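Succinyl-CoA:3-ketoacid coenzyme A transferase subunit B (Helicobacter pylori, PDB 3RRL) catalyses the transfer of coenzyme A from succinyl-CoA to a 3-oxo acid, giving a 3-oxoacyl-CoA and succinate. Local coordinates at residues 111-116 / 155-160; 101-106 / 135-140. All coordinates share one frame; numbering follows the deposited sequence.

Interaction 1: residues 111-116 / 155-160; sequences NWMIPK and SLPLTG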
ATOM      1  N   ASN B 111      21.906 -18.228   0.735  1.00 36.56           N
ATOM      2  CA  ASN B 111      22.498 -17.375   1.756  1.00 34.89           C
ATOM      3  C   ASN B 111      21.753 -17.206   3.079  1.00 38.01           C
ATOM      4  O   ASN B 111      22.139 -16.389   3.887  1.00 46.60           O
ATOM      5  CB  ASN B 111      22.918 -16.022   1.183  1.00 33.35           C
ATOM      6  CG  ASN B 111      21.780 -15.047   1.078  1.00 36.53           C
ATOM      7  OD1 ASN B 111      20.624 -15.412   1.140  1.00 35.85           O
ATOM      8  ND2 ASN B 111      22.111 -13.792   0.914  1.00 36.80           N
ATOM      9  N   TRP B 112      20.685 -17.948   3.303  1.00 32.93           N
ATOM     10  CA  TRP B 112      19.945 -17.755   4.539  1.00 36.93           C
ATOM     11  C   TRP B 112      19.970 -18.871   5.575  1.00 45.42           C
ATOM     12  O   TRP B 112      19.695 -18.634   6.737  1.00 47.98           O
ATOM     13  CB  TRP B 112      18.497 -17.406   4.229  1.00 31.64           C
ATOM     14  CG  TRP B 112      17.716 -18.516   3.653  1.00 28.31           C
ATOM     15  CD1 TRP B 112      17.756 -18.954   2.385  1.00 29.60           C
ATOM     16  CD2 TRP B 112      16.754 -19.319   4.323  1.00 29.52           C
ATOM     17  NE1 TRP B 112      16.892 -19.985   2.211  1.00 32.07           N
ATOM     18  CE2 TRP B 112      16.253 -20.225   3.392  1.00 30.41           C
ATOM     19  CE3 TRP B 112      16.266 -19.358   5.626  1.00 32.22           C
ATOM     20  CZ2 TRP B 112      15.295 -21.159   3.713  1.00 32.86           C
ATOM     21  CZ3 TRP B 112      15.322 -20.290   5.942  1.00 34.80           C
ATOM     22  CH2 TRP B 112      14.846 -21.178   4.996  1.00 33.78           C
HETATM   23  N   MSE B 113      20.268 -20.087   5.160  1.00 48.64           N
HETATM   24  CA  MSE B 113      20.208 -21.183   6.096  1.00 49.97           C
HETATM   25  C   MSE B 113      21.240 -22.299   5.933  1.00 48.59           C
HETATM   26  O   MSE B 113      21.517 -22.745   4.834  1.00 47.18           O
HETATM   27  CB  MSE B 113      18.805 -21.775   6.022  1.00 50.47           C
HETATM   28  CG  MSE B 113      18.651 -23.135   6.614  1.00 52.43           C
HETATM   29 SE   MSE B 113      16.811 -23.692   6.520  0.60 67.91          SE
HETATM   30  CE  MSE B 113      16.294 -23.239   8.322  1.00 60.17           C
ATOM     31  N   ILE B 114      21.759 -22.771   7.057  1.00 46.22           N
ATOM     32  CA  ILE B 114      22.514 -24.018   7.128  1.00 47.35           C
ATOM     33  C   ILE B 114      21.791 -24.964   8.083  1.00 50.88           C
ATOM     34  O   ILE B 114      21.706 -24.683   9.279  1.00 48.74           O
ATOM     35  CB  ILE B 114      23.943 -23.788   7.636  1.00 45.77           C
ATOM     36  CG1 ILE B 114      24.661 -22.754   6.764  1.00 43.20           C
ATOM     37  CG2 ILE B 114      24.719 -25.100   7.652  1.00 45.54           C
ATOM     38  CD1 ILE B 114      26.015 -22.323   7.315  1.00 45.50           C
ATOM     39  N   PRO B 115      21.278 -26.092   7.565  1.00 56.22           N
ATOM     40  CA  PRO B 115      20.436 -27.008   8.347  1.00 58.97           C
ATOM     41  C   PRO B 115      21.039 -27.382   9.696  1.00 63.89           C
ATOM     42  O   PRO B 115      22.219 -27.725   9.774  1.00 67.21           O
ATOM     43  CB  PRO B 115      20.369 -28.251   7.464  1.00 59.17           C
ATOM     44  CG  PRO B 115      20.531 -27.731   6.079  1.00 59.46           C
ATOM     45  CD  PRO B 115      21.472 -26.562   6.181  1.00 58.72           C
ATOM     46  N   LYS B 116      20.227 -27.281  10.745  1.00 65.11           N
ATOM     47  CA  LYS B 116      20.587 -27.736  12.088  1.00 66.80           C
ATOM     48  C   LYS B 116      21.877 -27.092  12.578  1.00 72.90           C
ATOM     49  O   LYS B 116      22.516 -27.594  13.499  1.00 79.17           O
ATOM     50  CB  LYS B 116      20.716 -29.264  12.124  1.00 63.62           C
ATOM     51  N   SER B 155      24.047 -27.223  -2.297  1.00 41.95           N
ATOM     52  CA  SER B 155      23.677 -28.193  -1.278  1.00 40.75           C
ATOM     53  C   SER B 155      22.822 -27.578  -0.166  1.00 43.59           C
ATOM     54  O   SER B 155      22.141 -28.294   0.568  1.00 44.91           O
ATOM     55  CB  SER B 155      24.939 -28.827  -0.675  1.00 42.26           C
ATOM     56  OG  SER B 155      25.721 -27.873   0.032  1.00 42.36           O
ATOM     57  N   LEU B 156      22.866 -26.250  -0.044  1.00 42.58           N
ATOM     58  CA  LEU B 156      22.115 -25.538   0.992  1.00 38.72           C
ATOM     59  C   LEU B 156      20.765 -25.028   0.496  1.00 40.32           C
ATOM     60  O   LEU B 156      20.580 -24.831  -0.706  1.00 40.79           O
ATOM     61  CB  LEU B 156      22.942 -24.385   1.569  1.00 39.58           C
ATOM     62  CG  LEU B 156      24.325 -24.747   2.117  1.00 40.16           C
ATOM     63  CD1 LEU B 156      25.101 -23.481   2.458  1.00 43.89           C
ATOM     64  CD2 LEU B 156      24.220 -25.666   3.330  1.00 34.36           C
ATOM     65  N   PRO B 157      19.820 -24.795   1.425  1.00 40.37           N
ATOM     66  CA  PRO B 157      18.506 -24.273   1.031  1.00 40.88           C
ATOM     67  C   PRO B 157      18.659 -22.998   0.211  1.00 40.92           C
ATOM     68  O   PRO B 157      19.442 -22.116   0.585  1.00 38.91           O
ATOM     69  CB  PRO B 157      17.836 -23.965   2.372  1.00 40.63           C
ATOM     70  CG  PRO B 157      18.487 -24.932   3.332  1.00 43.33           C
ATOM     71  CD  PRO B 157      19.918 -25.021   2.879  1.00 40.04           C
ATOM     72  N   LEU B 158      17.916 -22.910  -0.890  1.00 36.02           N
ATOM     73  CA  LEU B 158      18.022 -21.775  -1.799  1.00 36.54           C
ATOM     74  C   LEU B 158      17.417 -20.477  -1.277  1.00 33.89           C
ATOM     75  O   LEU B 158      16.330 -20.466  -0.688  1.00 34.98           O
ATOM     76  CB  LEU B 158      17.375 -22.104  -3.139  1.00 39.06           C
ATOM     77  CG  LEU B 158      18.083 -23.133  -4.009  1.00 41.32           C
ATOM     78  CD1 LEU B 158      17.649 -22.920  -5.452  1.00 42.51           C
ATOM     79  CD2 LEU B 158      19.588 -23.004  -3.867  1.00 40.49           C
ATOM     80  N   THR B 159      18.133 -19.381  -1.496  1.00 29.62           N
ATOM     81  CA  THR B 159      17.545 -18.055  -1.342  1.00 31.85           C
ATOM     82  C   THR B 159      16.734 -17.704  -2.589  1.00 34.74           C
ATOM     83  O   THR B 159      15.700 -17.041  -2.508  1.00 32.88           O
ATOM     84  CB  THR B 159      18.614 -16.999  -1.139  1.00 24.70           C
ATOM     85  OG1 THR B 159      19.398 -17.342   0.007  1.00 29.19           O
ATOM     86  CG2 THR B 159      17.978 -15.649  -0.933  1.00 23.10           C
ATOM     87  N   GLY B 160      17.220 -18.147  -3.745  1.00 35.23           N
ATOM     88  CA  GLY B 160      16.513 -17.941  -4.994  1.00 33.96           C
ATOM     89  C   GLY B 160      17.091 -18.793  -6.109  1.00 30.09           C
ATOM     90  O   GLY B 160      18.263 -19.168  -6.070  1.00 23.81           O
TER

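Interaction 2: residues 101-106 / 135-140; sequences MEVSQN and VIVIME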
HETATM    1  N   MSE B 101      26.552 -18.162   0.761  1.00 36.61           N
HETATM    2  CA  MSE B 101      27.251 -19.385   1.150  1.00 38.17           C
HETATM    3  C   MSE B 101      27.579 -20.291  -0.037  1.00 40.16           C
HETATM    4  O   MSE B 101      28.629 -20.930  -0.073  1.00 43.30           O
HETATM    5  CB  MSE B 101      26.480 -20.101   2.246  1.00 40.20           C
HETATM    6  CG  MSE B 101      26.336 -19.222   3.485  1.00 43.66           C
HETATM    7 SE   MSE B 101      25.151 -19.973   4.808  0.61 70.89          SE
HETATM    8  CE  MSE B 101      23.516 -19.985   3.763  1.00 46.53           C
ATOM      9  N   GLU B 102      26.674 -20.355  -1.001  1.00 39.31           N
ATOM     10  CA  GLU B 102      26.893 -21.083  -2.237  1.00 40.18           C
ATOM     11  C   GLU B 102      26.234 -20.365  -3.405  1.00 37.99           C
ATOM     12  O   GLU B 102      25.218 -19.720  -3.243  1.00 35.38           O
ATOM     13  CB  GLU B 102      26.296 -22.488  -2.161  1.00 41.80           C
ATOM     14  CG  GLU B 102      27.060 -23.505  -1.361  1.00 45.45           C
ATOM     15  CD  GLU B 102      26.286 -24.790  -1.214  1.00 50.78           C
ATOM     16  OE1 GLU B 102      25.112 -24.814  -1.591  1.00 50.97           O
ATOM     17  OE2 GLU B 102      26.834 -25.783  -0.724  1.00 53.84           O
ATOM     18  N   VAL B 103      26.816 -20.498  -4.585  1.00 37.47           N
ATOM     19  CA  VAL B 103      26.175 -20.090  -5.814  1.00 35.60           C
ATOM     20  C   VAL B 103      26.296 -21.244  -6.790  1.00 38.46           C
ATOM     21  O   VAL B 103      27.359 -21.790  -6.956  1.00 40.25           O
ATOM     22  CB  VAL B 103      26.793 -18.850  -6.419  1.00 30.26           C
ATOM     23  CG1 VAL B 103      26.098 -18.502  -7.698  1.00 26.83           C
ATOM     24  CG2 VAL B 103      26.752 -17.708  -5.445  1.00 25.90           C
ATOM     25  N   SER B 104      25.199 -21.615  -7.421  1.00 39.66           N
ATOM     26  CA  SER B 104      25.187 -22.685  -8.402  1.00 38.33           C
ATOM     27  C   SER B 104      25.415 -22.165  -9.817  1.00 37.38           C
ATOM     28  O   SER B 104      25.266 -20.994 -10.075  1.00 36.61           O
ATOM     29  CB  SER B 104      23.896 -23.481  -8.317  1.00 39.88           C
ATOM     30  OG  SER B 104      22.944 -22.971  -9.210  1.00 42.45           O
ATOM     31  N   GLN B 105      25.781 -23.053 -10.728  1.00 35.25           N
ATOM     32  CA  GLN B 105      26.085 -22.689 -12.108  1.00 37.00           C
ATOM     33  C   GLN B 105      24.874 -22.136 -12.837  1.00 38.21           C
ATOM     34  O   GLN B 105      24.999 -21.427 -13.816  1.00 34.68           O
ATOM     35  CB  GLN B 105      26.707 -23.856 -12.876  1.00 37.85           C
ATOM     36  CG  GLN B 105      25.729 -24.836 -13.434  1.00 39.08           C
ATOM     37  CD  GLN B 105      26.393 -26.097 -13.927  1.00 45.64           C
ATOM     38  OE1 GLN B 105      27.485 -26.443 -13.509  1.00 42.85           O
ATOM     39  NE2 GLN B 105      25.732 -26.784 -14.829  1.00 45.78           N
ATOM     40  N   ASN B 106      23.702 -22.495 -12.346  1.00 40.79           N
ATOM     41  CA  ASN B 106      22.447 -22.054 -12.906  1.00 45.12           C
ATOM     42  C   ASN B 106      22.049 -20.673 -12.407  1.00 42.79           C
ATOM     43  O   ASN B 106      21.035 -20.148 -12.807  1.00 46.47           O
ATOM     44  CB  ASN B 106      21.350 -23.064 -12.603  1.00 55.28           C
ATOM     45  CG  ASN B 106      19.968 -22.503 -12.822  1.00 67.37           C
ATOM     46  OD1 ASN B 106      19.672 -21.944 -13.872  1.00 71.77           O
ATOM     47  ND2 ASN B 106      19.109 -22.646 -11.825  1.00 70.00           N
ATOM     48  N   VAL B 135      21.382  -8.189  -9.809  1.00 31.96           N
ATOM     49  CA  VAL B 135      21.737  -8.860  -8.574  1.00 29.08           C
ATOM     50  C   VAL B 135      23.181  -9.317  -8.647  1.00 31.18           C
ATOM     51  O   VAL B 135      23.532 -10.135  -9.490  1.00 34.51           O
ATOM     52  CB  VAL B 135      20.835 -10.073  -8.323  1.00 26.79           C
ATOM     53  CG1 VAL B 135      21.346 -10.873  -7.141  1.00 26.83           C
ATOM     54  CG2 VAL B 135      19.388  -9.628  -8.097  1.00 24.97           C
ATOM     55  N   ILE B 136      24.016  -8.767  -7.771  1.00 29.91           N
ATOM     56  CA  ILE B 136      25.413  -9.165  -7.669  1.00 31.15           C
ATOM     57  C   ILE B 136      25.679  -9.886  -6.346  1.00 31.48           C
ATOM     58  O   ILE B 136      25.356  -9.371  -5.280  1.00 30.15           O
ATOM     59  CB  ILE B 136      26.346  -7.946  -7.734  1.00 31.64           C
ATOM     60  CG1 ILE B 136      26.078  -7.128  -8.996  1.00 34.36           C
ATOM     61  CG2 ILE B 136      27.809  -8.380  -7.671  1.00 31.87           C
ATOM     62  CD1 ILE B 136      26.875  -5.835  -9.051  1.00 34.89           C
ATOM     63  N   VAL B 137      26.267 -11.077  -6.417  1.00 28.46           N
ATOM     64  CA  VAL B 137      26.706 -11.780  -5.220  1.00 28.98           C
ATOM     65  C   VAL B 137      28.220 -11.648  -5.090  1.00 31.44           C
ATOM     66  O   VAL B 137      28.955 -11.858  -6.058  1.00 33.98           O
ATOM     67  CB  VAL B 137      26.337 -13.274  -5.259  1.00 30.77           C
ATOM     68  CG1 VAL B 137      27.001 -14.016  -4.097  1.00 34.82           C
ATOM     69  CG2 VAL B 137      24.836 -13.459  -5.217  1.00 28.49           C
ATOM     70  N   ILE B 138      28.681 -11.284  -3.899  1.00 29.10           N
ATOM     71  CA  ILE B 138      30.110 -11.207  -3.630  1.00 32.95           C
ATOM     72  C   ILE B 138      30.446 -12.114  -2.452  1.00 35.37           C
ATOM     73  O   ILE B 138      29.807 -12.055  -1.397  1.00 38.47           O
ATOM     74  CB  ILE B 138      30.588  -9.762  -3.375  1.00 34.36           C
ATOM     75  CG1 ILE B 138      30.091  -9.248  -2.017  1.00 35.00           C
ATOM     76  CG2 ILE B 138      30.160  -8.860  -4.523  1.00 31.46           C
ATOM     77  CD1 ILE B 138      30.667  -7.886  -1.631  1.00 33.41           C
HETATM   78  N   MSE B 139      31.437 -12.968  -2.657  1.00 34.02           N
HETATM   79  CA  MSE B 139      31.621 -14.122  -1.804  1.00 37.04           C
HETATM   80  C   MSE B 139      33.057 -14.608  -1.852  1.00 38.30           C
HETATM   81  O   MSE B 139      33.699 -14.538  -2.900  1.00 34.34           O
HETATM   82  CB  MSE B 139      30.717 -15.212  -2.354  1.00 38.99           C
HETATM   83  CG  MSE B 139      30.653 -16.473  -1.565  1.00 44.22           C
HETATM   84 SE   MSE B 139      29.391 -17.604  -2.500  0.63 35.90          SE
HETATM   85  CE  MSE B 139      30.456 -18.032  -4.070  1.00 32.35           C
ATOM     86  N   GLU B 140      33.552 -15.141  -0.741  1.00 40.22           N
ATOM     87  CA  GLU B 140      34.828 -15.846  -0.772  1.00 44.16           C
ATOM     88  C   GLU B 140      34.635 -17.132  -1.568  1.00 38.65           C
ATOM     89  O   GLU B 140      33.616 -17.812  -1.422  1.00 36.13           O
ATOM     90  CB  GLU B 140      35.340 -16.124   0.643  1.00 50.40           C
ATOM     91  CG  GLU B 140      35.990 -14.910   1.299  1.00 55.37           C
ATOM     92  CD  GLU B 140      36.143 -15.058   2.798  1.00 64.45           C
ATOM     93  OE1 GLU B 140      36.974 -15.880   3.239  1.00 69.57           O
ATOM     94  OE2 GLU B 140      35.427 -14.348   3.538  1.00 68.00           O
TER

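Interaction 1: residues 111-116 / 155-160
N111 and T159 face each other where strand 109-114 meets the loop 155-160, beside a classic beta bulge in which T159 and G160 both lie opposite L109. The contact fastens this loop to a strand of the small four-stranded sheet, and the bulge continues the backbone pairing to L109. The T159 hydroxyl is gripped twice by N111: OG1 accepts from N111 N at 2.8 Å and donates to N111 OD1 at 2.6 Å. With CG between the backbone N and the carbonyl carbon (chi1 82°), OD1 comes round to the same hydroxyl that N111 N binds. The other end of the amide, ND2, is bonded to G99 O, so both polar ends of the amide are bonded, which should fix its rotation.

W112 turns the edge of its indole to the loop. W112 NE1 donates to L158 O over 3.0 Å with an N-H...O angle of 149°, but the donor stands above the carbonyl plane, and the bond is neither straight nor on a lone pair. T159 OG1 lies at the same edge, near the ring plane, while M113 CB sits over the rim of one face. P157 crosses the indole at about a right angle, with CB 4.0 Å from W112 CZ2.

Selenomethionine M113 also crosses the proline ring at about a right angle: M113 CG is 3.7 Å and M113 SE 3.8 Å from P157 CG. At the outer end, P115 CD approaches P157 CD to 4.0 Å, while P157 CD lies 3.4 Å from M113 O.

Interaction 2: residues 101-106 / 135-140
The peptide group joining M101 to E102 is the flat surface of this contact, and the selenium of M139 lies on one of its faces. M139 SE is 4.1 Å from both M101 C and E102 N, almost directly above the carbonyl carbon, so it rests over the peptide instead of approaching from an edge. The backbones of M101 and E102 both bond to A110, the classic beta bulge that links this part of the chain to strand 109-114.

Selenomethionine M139 reaches this position with an extended chain (chi1 -175°) that bends only at its last torsion, chi3 71°, bringing its methyl group round to V103. M139 CE and M139 SE are each 4.0 Å from V103 CG2, so one branch of the valine meets both terminal atoms as the two side chains pass at a slant. The same CG2 branch meets V137 CG1 at 3.9 Å, the two valines pointing at each other end to end. No hydrogen bond crosses between the segments; the side-chain contacts are apolar, and four of the five touching residues are buried.

It thus joins two sheets face to face. V103 belongs to strand 102-104, bonded through its backbone to K149 and K151, whereas V137 lies on strand 134-138, between strands 95-98 and 166-168. L167 of strand 166-168 touches both V137 and M139, and L109 of strand 109-114 also packs on V137.

In the fold
Interactions 1 and 2 have centres 12 Å apart and share the small sheet in which strands 102-104 and 109-114 are neighbours; their segments alternate along the chain. The carboxylate of E102 joins them directly: OE2 lies 2.5 Å from S155 OG and OE1 lies 3.1 Å from L156 N, both probable hydrogen bonds that tie the loop of interaction 1 to the strand of interaction 2. On the apolar side, M101 SE packs against I114 CG1 at 3.4 Å. Interaction 1 is the one nearer the active site: the side chain of N111 is about 10 Å from that of E43, the predicted active-site residue, whereas interaction 2 lies away from that site, between the two sheets.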